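Local coordinates for ornithine aminotransferase (Plasmodium falciparum, PDB 3LG0), which catalyses the pyridoxal-phosphate-dependent transamination of ornithine with 2-oxoglutarate, giving glutamate semialdehyde and glutamate on the route to proline, at residues Val31-Lys36 / Tyr41-Arg46. Numbering follows the deposited sequence.
Sequences VLKRGK and YDIEDR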
# COMPACT_ATOMS: atom_id res chain seq x y z
N VAL A 31 -23.10 8.27 -3.10
CA VAL A 31 -22.04 9.02 -2.42
C VAL A 31 -22.16 8.91 -0.90
O VAL A 31 -23.03 9.52 -0.29
CB VAL A 31 -22.08 10.52 -2.81
CG1 VAL A 31 -20.94 11.27 -2.17
CG2 VAL A 31 -22.02 10.68 -4.31
N LEU A 32 -21.28 8.12 -0.29
CA LEU A 32 -21.34 7.86 1.14
C LEU A 32 -20.56 8.90 1.94
O LEU A 32 -19.54 9.43 1.49
CB LEU A 32 -20.80 6.46 1.44
CG LEU A 32 -21.41 5.37 0.55
CD1 LEU A 32 -20.84 4.01 0.90
CD2 LEU A 32 -22.97 5.39 0.59
N LYS A 33 -21.05 9.19 3.14
CA LYS A 33 -20.40 10.16 4.01
C LYS A 33 -20.28 9.58 5.39
O LYS A 33 -19.53 10.08 6.21
CB LYS A 33 -21.18 11.46 4.07
CG LYS A 33 -22.53 11.36 4.79
CD LYS A 33 -23.28 12.69 4.73
CE LYS A 33 -24.53 12.69 5.59
NZ LYS A 33 -25.29 13.97 5.44
N ARG A 34 -21.04 8.52 5.64
CA ARG A 34 -21.00 7.87 6.95
C ARG A 34 -21.26 6.36 6.89
O ARG A 34 -22.07 5.88 6.11
CB ARG A 34 -21.96 8.52 7.94
CG ARG A 34 -21.99 7.83 9.30
CD ARG A 34 -22.90 8.55 10.27
NE ARG A 34 -22.42 9.89 10.55
CZ ARG A 34 -21.57 10.20 11.52
NH1 ARG A 34 -21.10 9.26 12.33
NH2 ARG A 34 -21.19 11.47 11.69
N GLY A 35 -20.55 5.62 7.74
CA GLY A 35 -20.83 4.22 7.89
C GLY A 35 -20.82 3.86 9.36
O GLY A 35 -20.10 4.48 10.14
N LYS A 36 -21.62 2.87 9.73
CA LYS A 36 -21.65 2.40 11.11
C LYS A 36 -22.25 1.00 11.14
O LYS A 36 -23.37 0.78 10.67
CB LYS A 36 -22.42 3.37 12.01
CG LYS A 36 -22.66 2.86 13.43
CD LYS A 36 -21.36 2.42 14.11
CE LYS A 36 -21.65 1.81 15.48
NZ LYS A 36 -20.56 0.94 15.98
N TYR A 41 -24.52 5.68 4.88
CA TYR A 41 -25.45 6.78 4.67
C TYR A 41 -24.91 7.74 3.63
O TYR A 41 -23.73 8.12 3.68
CB TYR A 41 -25.69 7.55 5.98
CG TYR A 41 -26.09 6.66 7.13
CD1 TYR A 41 -27.43 6.51 7.48
CD2 TYR A 41 -25.14 5.95 7.85
CE1 TYR A 41 -27.80 5.69 8.52
CE2 TYR A 41 -25.50 5.12 8.87
CZ TYR A 41 -26.83 4.99 9.22
OH TYR A 41 -27.17 4.15 10.26
N ASP A 42 -25.76 8.15 2.69
CA ASP A 42 -25.35 9.05 1.63
C ASP A 42 -25.59 10.55 1.94
O ASP A 42 -26.00 10.92 3.05
CB ASP A 42 -25.90 8.62 0.26
CG ASP A 42 -27.38 8.92 0.10
OD1 ASP A 42 -27.99 9.52 1.00
OD2 ASP A 42 -27.94 8.55 -0.95
N ILE A 43 -25.29 11.39 0.95
CA ILE A 43 -25.32 12.83 1.13
C ILE A 43 -26.72 13.30 1.54
O ILE A 43 -26.85 14.23 2.34
CB ILE A 43 -24.90 13.56 -0.18
CG1 ILE A 43 -23.47 13.18 -0.57
CG2 ILE A 43 -25.01 15.06 -0.01
CD1 ILE A 43 -22.48 13.28 0.55
N GLU A 44 -27.74 12.65 0.99
CA GLU A 44 -29.13 13.00 1.27
C GLU A 44 -29.67 12.25 2.48
O GLU A 44 -30.87 12.13 2.65
CB GLU A 44 -30.01 12.71 0.05
CG GLU A 44 -29.76 13.64 -1.14
CD GLU A 44 -28.46 13.33 -1.86
OE1 GLU A 44 -28.11 12.14 -1.94
OE2 GLU A 44 -27.79 14.28 -2.35
N ASP A 45 -28.76 11.72 3.29
CA ASP A 45 -29.11 10.95 4.48
C ASP A 45 -29.93 9.65 4.27
O ASP A 45 -30.48 9.12 5.23
CB ASP A 45 -29.80 11.87 5.49
CG ASP A 45 -28.88 12.97 5.99
OD1 ASP A 45 -27.80 12.63 6.53
OD2 ASP A 45 -29.22 14.16 5.85
N ARG A 46 -30.00 9.14 3.05
CA ARG A 46 -30.57 7.80 2.84
C ARG A 46 -29.61 6.75 3.42
O ARG A 46 -28.38 6.90 3.38
CB ARG A 46 -30.80 7.51 1.36
CG ARG A 46 -31.56 8.58 0.60
CD ARG A 46 -31.62 8.23 -0.88
NE ARG A 46 -31.99 9.37 -1.72
CZ ARG A 46 -31.13 10.09 -2.44
NH1 ARG A 46 -29.83 9.80 -2.44
NH2 ARG A 46 -31.58 11.10 -3.18
O HOH W 1 -25.94 9.14 -3.08
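K33 reaches from its strand across the backbone of residues 41-45. CB passes loosely by CD1 of I43. Because CG sits between the backbone N and the carbonyl carbon (chi1 69°), the chain turns over the neighbouring strand, bringing CG to 3.6 Å from the carbonyl O of Y41. The remainder is extended: CD and CE pass the carbonyl O of D42, and NZ ends 3.0 Å from OD1 of D45 in a salt bridge, the nitrogen coming from above the carboxylate plane. A weak, long bond from NZ to the carbonyl O of I43 adds to the hold on the ammonium.

The backbone evidence identifies an antiparallel beta hairpin interrupted by a classic beta bulge. L32 and D42 form a non-hydrogen-bonded pair, whereas K33 and R34 both face Y41, whose O takes a 2.9 Å bond from K33 N and a weak one from R34 N. Y41 N returns a bond of 2.7 Å to R34 O. Strand 31-36 is one of the two outermost strands of its sheet within the chain, but V31 and L32 pair in parallel with a strand of the second subunit, which continues the sheet across the dimer interface.

Beyond the bulge, the chain leaves the strand through a type I turn from D42 to D45, and V31 CG1 packs on I43 CG1 at 3.6 Å; Y13 of helix 10-20 touches both side chains. A water bridges V31 N and D42 OD2. The same OD2 forms a salt bridge with R46 NH1 at 2.7 Å, on the syn side but tilted out of the carboxylate plane, while OD1 accepts R46 N, tying the aspartate to the residue just after the turn. Ring atom CD2 of Y41 lies 3.9 Å from R34 CG, and the guanidinium is inclined 64° to the ring plane.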